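Local atomic coordinates of DNA repair protein RAD2 (Saccharomyces cerevisiae, PDB entry 4Q0W), a protein that cuts single-stranded DNA as a magnesium-dependent endonuclease in nucleotide excision repair, where it is essential for the incision step at damaged DNA. Residues A[23-29]-A[183-189]; A[171-177]-A[194-200]; A[272-277]-A[293-298]. One frame throughout, in Å; residues are numbered along the deposited sequence.

Contact 1 of 3, residues A[23-29]-A[183-189]; sequences DKRMAVD and NLVDGII
R25 reaches across the start of a parallel strand pair to D186 and N183. Its CB rests 3.7 Å from V185 CA, CG passes D186 OD2, and CD runs beside L184 O. A bend at chi3 (-55°) turns the guanidinium back onto the D186 carboxylate: NE makes a weak bond to OD2, NH2 a salt bridge to OD1, the two planes well twisted from each other. At the far end NH1 donates to N183 O at 2.8 Å, tilted from the carbonyl plane, while NH2 meets N183 OD1 at 3.2 Å from above the amide plane; V185 C lies over one guanidinium face. D186 OD2 also takes the R25 backbone N (2.9 Å), on its anti side but well out of the carboxylate plane, and a water shared with D23 O. Beyond, strands 25-29 and 187-189 run parallel, with A27 N bonded to G187 O (2.9 Å), I189 N to A27 O (2.8 Å) and D29 N to I189 O (3.0 Å). I189 CD1 packs on M26 CB at 3.7 Å. The pair joins N-domain to I-domain inside the Rossmann-like sheet and ends at D29, probably a magnesium ligand as in related nucleases, its carboxylate held by S31 and T190. A charged network at the partly exposed start, which also ties in N183 at the Schellman end of helix 172-181, thus gives way to backbone bonds and apolar packing in the buried part.

Contact 2 of 3, residues A[171-177]-A[194-200]; sequences EAEAQCA and DVFLFGG. With CA (calcium ion), chain E.
The F198 ring lies flat against A174, whose CB stands 3.7 Å from the ring centroid and only 12° off its normal, a CH-pi contact over the middle of the face. The E171 carboxylate is turned almost perpendicular to this ring and brings OE1 to 3.4 Å from F198 CZ, whereas E173 OE2 lies near the ring plane, at the edge. Y317 also meets the F198 ring. Beside the aromatic group, the carboxylates of E173 and D194 incline 32° to each other and converge on one calcium ion, E173 OE2 at 2.2 Å and D194 OD2 at 2.5 Å, with two waters as further ligands. The bend of E173 at chi2 (96°) swings its carboxylate off the helix toward the metal. D194 OD2 is bonded as well to the backbone N of G1, and D192 OD1 accepts from D194 N. One turn further along the helix from A174, A177 CB presses on F198 O (3.3 Å) and on G200 N (3.5 Å), where G199 closes the short, weakly bonded helix about 194-197 in a Schellman motif. One water links A174 O with F198 O, another A177 O with G199 O. This is the acidic metal centre of the XPG/RAD2 nucleases: as in relatives, E171 and E173 probably serve the first magnesium and D194 the second, and the DNA lies nearby. The cation probably offsets the charges of the two carboxylates it joins, while small A177 and G200 let the backbones come close and the F198 ring packs over A174.

Contact 3 of 3, residues A[272-277]-A[293-298]; sequences WYNNGQ and LRKKLV
R294 enters a pocket formed by W272, Y273, G276 and Q277, a knob-into-hole fit made with a charged tip. NH1 donates twice, to Y273 O at 2.8 Å and to Q277 OE1 at 2.9 Å, each on a lone pair in the plane of its carbonyl, and NH2 gives one bond to W272 O at 3.0 Å from above the carbonyl plane. All three acceptors lie close to the guanidinium plane. NH2 also lies over the indole face, 3.4 Å from W272 CE2, and the guanidinium, inclined 46° to the ring, makes a cation-pi contact with its six-membered part; the G276 backbone covers the opposite guanidinium face. CG stands anti to the backbone N (chi1 -179°), and a later bend at chi3 brings the guanidinium to the carbonyls of W272 and Y273. Segments 272-277 and 293-298, on helices 266-278 and 288-299, cross nearly at right angles (-85°). They lie in the helical region that follows helices 230-240 and 253-263, consistent with the neighbourhood of the H2TH/H3TH DNA-binding part of XPG/FEN-type nucleases; K295 and K296, from helix 288-299, pack on a DNA phosphate and a sugar. Around the arginine, L297 CD1 meets the indole edge at W272 CZ3 (3.9 Å), L297 CB meets Y273 CE1 (3.6 Å), and L293 CG touches W272 CH2 (3.9 Å). Further out, E286 forms a salt bridge with R294 NE and a weak bond with W272 NE1, Q283 donates to G276 O, and Y273 OH is bonded to I302 O.

In the fold
All three contacts are largely buried, but contacts 1 and 2 belong to the catalytic body, about 15 and 7 Å from the chain's centre, whereas the centre of contact 3 lies about 33 Å out. Contacts 1 and 2 are interleaved along the chain and touch: helix 172-181 is followed by strand 187-189 and then helix 194-197, and D29 of the first packs against E173 and A172 of the second. Their chemistry differs: sheet bonding plus an arginine-aspartate salt bridge in contact 1, shared metal and aromatic packing in contact 2. In contact 3 the arginine is held by carbonyls, an amide and an indole. Contacts 2 and 3 both lie near DNA, but the calcium belongs to contact 2.

Contact 1 of 3, residues A[23-29]-A[183-189]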
loop_
_atom_site.group_PDB
_atom_site.type_symbol
_atom_site.label_atom_id
_atom_site.label_comp_id
_atom_site.label_asym_id
_atom_site.label_seq_id
_atom_site.Cartn_x
_atom_site.Cartn_y
_atom_site.Cartn_z
ATOM N N ASP A 23 -34.515 10.019 23.702
ATOM C CA ASP A 23 -34.304 10.371 25.115
ATOM C C ASP A 23 -32.896 10.122 25.668
ATOM O O ASP A 23 -32.622 10.445 26.830
ATOM C CB ASP A 23 -35.360 9.737 26.028
ATOM C CG ASP A 23 -36.757 10.234 25.722
ATOM O OD1 ASP A 23 -36.906 11.447 25.475
ATOM O OD2 ASP A 23 -37.701 9.410 25.717
ATOM N N LYS A 24 -32.000 9.560 24.859
ATOM C CA LYS A 24 -30.618 9.374 25.294
ATOM C C LYS A 24 -29.943 10.721 25.533
ATOM O O LYS A 24 -30.075 11.638 24.719
ATOM C CB LYS A 24 -29.819 8.582 24.256
ATOM C CG LYS A 24 -29.560 7.127 24.636
ATOM C CD LYS A 24 -30.840 6.424 25.048
ATOM C CE LYS A 24 -30.553 5.012 25.553
ATOM N NZ LYS A 24 -29.816 4.195 24.549
ATOM N N ARG A 25 -29.234 10.841 26.656
ATOM C CA ARG A 25 -28.370 11.996 26.893
ATOM C C ARG A 25 -27.056 11.668 26.193
ATOM O O ARG A 25 -26.473 10.605 26.439
ATOM C CB ARG A 25 -28.118 12.206 28.390
ATOM C CG ARG A 25 -29.372 12.525 29.221
ATOM C CD ARG A 25 -29.093 12.332 30.708
ATOM N NE ARG A 25 -28.595 10.975 30.948
ATOM C CZ ARG A 25 -27.891 10.601 32.013
ATOM N NH1 ARG A 25 -27.595 11.471 32.967
ATOM N NH2 ARG A 25 -27.474 9.349 32.116
ATOM N N MET A 26 -26.591 12.554 25.315
ATOM C CA MET A 26 -25.405 12.266 24.510
ATOM C C MET A 26 -24.398 13.405 24.580
ATOM O O MET A 26 -24.730 14.554 24.268
ATOM C CB MET A 26 -25.797 12.040 23.044
ATOM C CG MET A 26 -26.595 10.786 22.776
ATOM S SD MET A 26 -25.576 9.297 22.813
ATOM C CE MET A 26 -26.400 8.371 21.511
ATOM N N ALA A 27 -23.171 13.108 24.998
ATOM C CA ALA A 27 -22.118 14.115 24.918
ATOM C C ALA A 27 -21.754 14.282 23.448
ATOM O O ALA A 27 -21.402 13.302 22.774
ATOM C CB ALA A 27 -20.896 13.688 25.716
ATOM N N VAL A 28 -21.858 15.499 22.928
ATOM C CA VAL A 28 -21.484 15.711 21.531
ATOM C C VAL A 28 -20.110 16.350 21.472
ATOM O O VAL A 28 -19.905 17.451 22.002
ATOM C CB VAL A 28 -22.520 16.572 20.778
ATOM C CG1 VAL A 28 -22.112 16.758 19.318
ATOM C CG2 VAL A 28 -23.900 15.918 20.873
ATOM N N ASP A 29 -19.166 15.646 20.856
ATOM C CA ASP A 29 -17.808 16.169 20.693
ATOM C C ASP A 29 -17.812 17.070 19.467
ATOM O O ASP A 29 -17.749 16.596 18.333
ATOM C CB ASP A 29 -16.793 15.013 20.559
ATOM C CG ASP A 29 -15.416 15.477 20.076
ATOM O OD1 ASP A 29 -15.132 16.697 20.097
ATOM O OD2 ASP A 29 -14.604 14.611 19.673
ATOM N N ASN A 183 -21.922 9.366 34.682
ATOM C CA ASN A 183 -23.336 9.182 34.342
ATOM C C ASN A 183 -24.095 10.500 34.099
ATOM O O ASN A 183 -25.293 10.611 34.373
ATOM C CB ASN A 183 -24.036 8.327 35.406
ATOM C CG ASN A 183 -25.400 7.835 34.960
ATOM O OD1 ASN A 183 -25.579 7.406 33.811
ATOM N ND2 ASN A 183 -26.378 7.909 35.861
ATOM N N LEU A 184 -23.395 11.504 33.583
ATOM C CA LEU A 184 -24.042 12.759 33.217
ATOM C C LEU A 184 -24.656 12.651 31.820
ATOM O O LEU A 184 -25.541 13.439 31.457
ATOM C CB LEU A 184 -23.048 13.914 33.291
ATOM C CG LEU A 184 -22.466 14.179 34.683
ATOM C CD1 LEU A 184 -21.570 15.413 34.685
ATOM C CD2 LEU A 184 -23.580 14.324 35.718
ATOM N N VAL A 185 -24.166 11.681 31.041
ATOM C CA VAL A 185 -24.725 11.346 29.735
ATOM C C VAL A 185 -24.831 9.831 29.605
ATOM O O VAL A 185 -24.334 9.100 30.463
ATOM C CB VAL A 185 -23.873 11.900 28.579
ATOM C CG1 VAL A 185 -23.765 13.421 28.670
ATOM C CG2 VAL A 185 -22.473 11.257 28.575
ATOM N N ASP A 186 -25.470 9.360 28.537
ATOM C CA ASP A 186 -25.642 7.929 28.323
ATOM C C ASP A 186 -24.773 7.409 27.201
ATOM O O ASP A 186 -24.682 6.198 26.990
ATOM C CB ASP A 186 -27.093 7.623 27.975
ATOM C CG ASP A 186 -28.042 8.100 29.024
ATOM O OD1 ASP A 186 -27.785 7.831 30.216
ATOM O OD2 ASP A 186 -29.031 8.769 28.662
ATOM N N GLY A 187 -24.144 8.321 26.465
ATOM C CA GLY A 187 -23.347 7.931 25.313
ATOM C C GLY A 187 -22.526 9.102 24.811
ATOM O O GLY A 187 -22.708 10.238 25.268
ATOM N N ILE A 188 -21.604 8.824 23.889
ATOM C CA ILE A 188 -20.747 9.857 23.337
ATOM C C ILE A 188 -20.806 9.844 21.814
ATOM O O ILE A 188 -20.607 8.808 21.169
ATOM C CB ILE A 188 -19.279 9.701 23.793
ATOM C CG1 ILE A 188 -19.174 9.712 25.320
ATOM C CG2 ILE A 188 -18.424 10.809 23.191
ATOM C CD1 ILE A 188 -17.779 9.240 25.855
ATOM N N ILE A 189 -21.103 11.002 21.238
ATOM C CA ILE A 189 -21.105 11.126 19.796
ATOM C C ILE A 189 -19.780 11.755 19.382
ATOM O O ILE A 189 -19.511 12.925 19.693
ATOM C CB ILE A 189 -22.319 11.967 19.308
ATOM C CG1 ILE A 189 -23.631 11.204 19.544
ATOM C CG2 ILE A 189 -22.189 12.299 17.827
ATOM C CD1 ILE A 189 -24.900 12.103 19.487
HETATM O O HOH W 1 -31.694 8.781 29.433
#

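Contact 2 of 3, residues A[171-177]-A[194-200]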
loop_
_atom_site.group_PDB
_atom_site.type_symbol
_atom_site.label_atom_id
_atom_site.label_comp_id
_atom_site.label_asym_id
_atom_site.label_seq_id
_atom_site.Cartn_x
_atom_site.Cartn_y
_atom_site.Cartn_z
ATOM N N GLU A 171 -8.833 18.717 26.100
ATOM C CA GLU A 171 -9.435 18.007 24.968
ATOM C C GLU A 171 -10.904 17.638 25.200
ATOM O O GLU A 171 -11.280 17.130 26.260
ATOM C CB GLU A 171 -8.619 16.769 24.600
ATOM C CG GLU A 171 -7.410 17.100 23.734
ATOM C CD GLU A 171 -6.371 16.004 23.743
ATOM O OE1 GLU A 171 -5.892 15.667 24.847
ATOM O OE2 GLU A 171 -6.036 15.484 22.654
ATOM N N ALA A 172 -11.733 17.902 24.198
ATOM C CA ALA A 172 -13.164 17.626 24.310
ATOM C C ALA A 172 -13.465 16.135 24.519
ATOM O O ALA A 172 -14.313 15.788 25.344
ATOM C CB ALA A 172 -13.895 18.164 23.099
ATOM N N GLU A 173 -12.768 15.265 23.786
ATOM C CA GLU A 173 -13.012 13.823 23.877
ATOM C C GLU A 173 -12.753 13.309 25.281
ATOM O O GLU A 173 -13.475 12.440 25.769
ATOM C CB GLU A 173 -12.131 13.022 22.903
ATOM C CG GLU A 173 -11.976 13.622 21.536
ATOM C CD GLU A 173 -10.712 14.439 21.427
ATOM O OE1 GLU A 173 -10.788 15.682 21.560
ATOM O OE2 GLU A 173 -9.639 13.831 21.224
ATOM N N ALA A 174 -11.706 13.826 25.922
ATOM C CA ALA A 174 -11.410 13.430 27.296
ATOM C C ALA A 174 -12.559 13.835 28.208
ATOM O O ALA A 174 -13.013 13.053 29.045
ATOM C CB ALA A 174 -10.093 14.042 27.776
ATOM N N GLN A 175 -13.027 15.064 28.047
ATOM C CA GLN A 175 -14.140 15.545 28.863
ATOM C C GLN A 175 -15.407 14.731 28.597
ATOM O O GLN A 175 -16.158 14.426 29.530
ATOM C CB GLN A 175 -14.398 17.026 28.609
ATOM C CG GLN A 175 -15.524 17.608 29.478
ATOM C CD GLN A 175 -15.099 17.757 30.926
ATOM O OE1 GLN A 175 -14.100 18.424 31.222
ATOM N NE2 GLN A 175 -15.840 17.129 31.833
ATOM N N CYS A 176 -15.640 14.352 27.338
ATOM C CA CYS A 176 -16.804 13.505 27.024
ATOM C C CYS A 176 -16.748 12.186 27.798
ATOM O O CYS A 176 -17.739 11.765 28.400
ATOM C CB CYS A 176 -16.911 13.223 25.520
ATOM S SG CYS A 176 -17.359 14.671 24.493
ATOM N N ALA A 177 -15.582 11.543 27.792
ATOM C CA ALA A 177 -15.409 10.273 28.511
ATOM C C ALA A 177 -15.716 10.445 30.001
ATOM O O ALA A 177 -16.315 9.567 30.638
ATOM C CB ALA A 177 -13.984 9.733 28.310
ATOM N N ASP A 194 -9.510 8.626 19.888
ATOM C CA ASP A 194 -8.881 8.949 21.179
ATOM C C ASP A 194 -9.812 8.752 22.366
ATOM O O ASP A 194 -9.353 8.517 23.489
ATOM C CB ASP A 194 -8.394 10.397 21.193
ATOM C CG ASP A 194 -7.088 10.559 20.487
ATOM O OD1 ASP A 194 -6.287 9.601 20.506
ATOM O OD2 ASP A 194 -6.860 11.632 19.902
ATOM N N VAL A 195 -11.118 8.873 22.126
ATOM C CA VAL A 195 -12.102 8.772 23.210
ATOM C C VAL A 195 -12.001 7.444 23.989
ATOM O O VAL A 195 -12.225 7.415 25.204
ATOM C CB VAL A 195 -13.558 8.999 22.681
ATOM C CG1 VAL A 195 -13.957 7.894 21.699
ATOM C CG2 VAL A 195 -14.538 9.074 23.822
ATOM N N PHE A 196 -11.651 6.352 23.305
ATOM C CA PHE A 196 -11.490 5.063 23.991
ATOM C C PHE A 196 -10.305 5.126 24.962
ATOM O O PHE A 196 -10.398 4.650 26.094
ATOM C CB PHE A 196 -11.251 3.920 22.994
ATOM C CG PHE A 196 -12.463 3.577 22.145
ATOM C CD1 PHE A 196 -13.591 3.008 22.717
ATOM C CD2 PHE A 196 -12.458 3.815 20.781
ATOM C CE1 PHE A 196 -14.701 2.700 21.940
ATOM C CE2 PHE A 196 -13.558 3.497 19.990
ATOM C CZ PHE A 196 -14.678 2.950 20.570
ATOM N N LEU A 197 -9.196 5.713 24.506
ATOM C CA LEU A 197 -7.975 5.807 25.313
ATOM C C LEU A 197 -8.180 6.690 26.539
ATOM O O LEU A 197 -7.587 6.440 27.591
ATOM C CB LEU A 197 -6.781 6.281 24.465
ATOM C CG LEU A 197 -6.139 5.175 23.614
ATOM C CD1 LEU A 197 -7.097 4.647 22.541
ATOM C CD2 LEU A 197 -4.830 5.631 22.972
ATOM N N PHE A 198 -9.059 7.686 26.420
ATOM C CA PHE A 198 -9.447 8.503 27.567
ATOM C C PHE A 198 -10.510 7.807 28.419
ATOM O O PHE A 198 -11.103 8.425 29.303
ATOM C CB PHE A 198 -9.982 9.876 27.118
ATOM C CG PHE A 198 -8.936 10.772 26.504
ATOM C CD1 PHE A 198 -7.795 11.121 27.217
ATOM C CD2 PHE A 198 -9.102 11.283 25.223
ATOM C CE1 PHE A 198 -6.827 11.965 26.647
ATOM C CE2 PHE A 198 -8.146 12.130 24.649
ATOM C CZ PHE A 198 -7.006 12.467 25.362
ATOM N N GLY A 199 -10.773 6.533 28.145
ATOM C CA GLY A 199 -11.724 5.792 28.952
ATOM C C GLY A 199 -13.191 5.926 28.562
ATOM O O GLY A 199 -14.075 5.567 29.347
ATOM N N GLY A 200 -13.461 6.439 27.363
ATOM C CA GLY A 200 -14.836 6.530 26.888
ATOM C C GLY A 200 -15.297 5.130 26.523
ATOM O O GLY A 200 -14.527 4.372 25.944
HETATM CA CA CA E . -7.817 13.927 19.965
HETATM O O HOH W 2 -11.284 11.196 30.456
HETATM O O HOH W 3 -16.582 6.669 29.759
HETATM O O HOH W 4 -7.350 14.033 17.544
HETATM O O HOH W 5 -8.633 15.632 18.530
#

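Contact 3 of 3, residues A[272-277]-A[293-298]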
loop_
_atom_site.group_PDB
_atom_site.type_symbol
_atom_site.label_atom_id
_atom_site.label_comp_id
_atom_site.label_asym_id
_atom_site.label_seq_id
_atom_site.Cartn_x
_atom_site.Cartn_y
_atom_site.Cartn_z
ATOM N N TRP A 272 12.738 -7.824 25.125
ATOM C CA TRP A 272 13.032 -8.835 24.108
ATOM C C TRP A 272 13.961 -8.315 23.007
ATOM O O TRP A 272 14.950 -8.958 22.646
ATOM C CB TRP A 272 11.743 -9.348 23.466
ATOM C CG TRP A 272 12.018 -10.061 22.192
ATOM C CD1 TRP A 272 12.471 -11.352 22.050
ATOM C CD2 TRP A 272 11.897 -9.531 20.866
ATOM N NE1 TRP A 272 12.628 -11.650 20.715
ATOM C CE2 TRP A 272 12.280 -10.554 19.967
ATOM C CE3 TRP A 272 11.483 -8.303 20.350
ATOM C CZ2 TRP A 272 12.263 -10.377 18.582
ATOM C CZ3 TRP A 272 11.477 -8.125 18.977
ATOM C CH2 TRP A 272 11.862 -9.158 18.108
ATOM N N TYR A 273 13.633 -7.148 22.470
ATOM C CA TYR A 273 14.415 -6.550 21.392
ATOM C C TYR A 273 15.808 -6.176 21.872
ATOM O O TYR A 273 16.808 -6.568 21.272
ATOM C CB TYR A 273 13.700 -5.291 20.898
ATOM C CG TYR A 273 14.373 -4.567 19.757
ATOM C CD1 TYR A 273 14.637 -5.210 18.550
ATOM C CD2 TYR A 273 14.686 -3.227 19.861
ATOM C CE1 TYR A 273 15.226 -4.537 17.501
ATOM C CE2 TYR A 273 15.260 -2.539 18.809
ATOM C CZ TYR A 273 15.527 -3.197 17.636
ATOM O OH TYR A 273 16.106 -2.506 16.595
ATOM N N ASN A 274 15.869 -5.401 22.950
ATOM C CA ASN A 274 17.150 -4.930 23.455
ATOM C C ASN A 274 18.054 -6.047 23.969
ATOM O O ASN A 274 19.249 -6.064 23.657
ATOM C CB ASN A 274 16.950 -3.852 24.515
ATOM C CG ASN A 274 16.462 -2.545 23.915
ATOM O OD1 ASN A 274 16.467 -2.378 22.699
ATOM N ND2 ASN A 274 16.074 -1.603 24.764
ATOM N N ASN A 275 17.503 -6.973 24.753
ATOM C CA ASN A 275 18.325 -8.074 25.260
ATOM C C ASN A 275 18.946 -8.882 24.127
ATOM O O ASN A 275 20.109 -9.292 24.205
ATOM C CB ASN A 275 17.525 -9.017 26.161
ATOM C CG ASN A 275 17.085 -8.365 27.448
ATOM O OD1 ASN A 275 17.530 -7.272 27.796
ATOM N ND2 ASN A 275 16.210 -9.045 28.175
ATOM N N GLY A 276 18.161 -9.114 23.078
ATOM C CA GLY A 276 18.619 -9.892 21.939
ATOM C C GLY A 276 19.593 -9.137 21.054
ATOM O O GLY A 276 20.439 -9.744 20.389
ATOM N N GLN A 277 19.473 -7.810 21.027
ATOM C CA GLN A 277 20.409 -6.997 20.260
ATOM C C GLN A 277 21.764 -7.017 20.946
ATOM O O GLN A 277 22.797 -7.044 20.284
ATOM C CB GLN A 277 19.915 -5.556 20.097
ATOM C CG GLN A 277 18.776 -5.381 19.081
ATOM C CD GLN A 277 19.142 -5.870 17.686
ATOM O OE1 GLN A 277 18.612 -6.876 17.209
ATOM N NE2 GLN A 277 20.055 -5.158 17.027
ATOM N N LEU A 293 10.520 -10.273 12.896
ATOM C CA LEU A 293 10.221 -8.989 13.521
ATOM C C LEU A 293 11.512 -8.227 13.847
ATOM O O LEU A 293 11.616 -7.027 13.581
ATOM C CB LEU A 293 9.379 -9.185 14.779
ATOM C CG LEU A 293 9.097 -7.938 15.620
ATOM C CD1 LEU A 293 8.468 -6.838 14.783
ATOM C CD2 LEU A 293 8.205 -8.299 16.797
ATOM N N ARG A 294 12.496 -8.929 14.403
ATOM C CA ARG A 294 13.756 -8.284 14.755
ATOM C C ARG A 294 14.416 -7.684 13.524
ATOM O O ARG A 294 14.837 -6.529 13.539
ATOM C CB ARG A 294 14.715 -9.262 15.418
ATOM C CG ARG A 294 16.043 -8.621 15.815
ATOM C CD ARG A 294 16.951 -9.618 16.524
ATOM N NE ARG A 294 16.322 -10.157 17.730
ATOM C CZ ARG A 294 16.285 -9.526 18.901
ATOM N NH1 ARG A 294 16.830 -8.323 19.029
ATOM N NH2 ARG A 294 15.694 -10.093 19.946
ATOM N N LYS A 295 14.498 -8.476 12.459
ATOM C CA LYS A 295 15.098 -8.020 11.212
ATOM C C LYS A 295 14.418 -6.745 10.721
ATOM O O LYS A 295 15.077 -5.807 10.267
ATOM C CB LYS A 295 15.017 -9.116 10.148
ATOM C CG LYS A 295 16.168 -9.105 9.153
ATOM C CD LYS A 295 16.040 -7.984 8.129
ATOM C CE LYS A 295 17.368 -7.263 7.938
ATOM N NZ LYS A 295 17.799 -6.560 9.181
ATOM N N LYS A 296 13.097 -6.710 10.830
ATOM C CA LYS A 296 12.334 -5.529 10.429
ATOM C C LYS A 296 12.655 -4.294 11.284
ATOM O O LYS A 296 12.819 -3.189 10.754
ATOM C CB LYS A 296 10.835 -5.824 10.485
ATOM C CG LYS A 296 9.973 -4.622 10.168
ATOM C CD LYS A 296 8.520 -5.030 10.013
ATOM C CE LYS A 296 7.648 -3.816 9.753
ATOM N NZ LYS A 296 6.224 -4.211 9.605
ATOM N N LEU A 297 12.734 -4.475 12.602
ATOM C CA LEU A 297 13.014 -3.347 13.494
ATOM C C LEU A 297 14.417 -2.792 13.231
ATOM O O LEU A 297 14.613 -1.575 13.171
ATOM C CB LEU A 297 12.828 -3.755 14.963
ATOM C CG LEU A 297 11.423 -4.258 15.343
ATOM C CD1 LEU A 297 11.440 -5.007 16.675
ATOM C CD2 LEU A 297 10.417 -3.124 15.402
ATOM N N VAL A 298 15.381 -3.689 13.042
ATOM C CA VAL A 298 16.753 -3.285 12.725
ATOM C C VAL A 298 16.784 -2.462 11.439
ATOM O O VAL A 298 17.273 -1.324 11.427
ATOM C CB VAL A 298 17.697 -4.496 12.617
ATOM C CG1 VAL A 298 19.079 -4.069 12.125
ATOM C CG2 VAL A 298 17.822 -5.181 13.965
#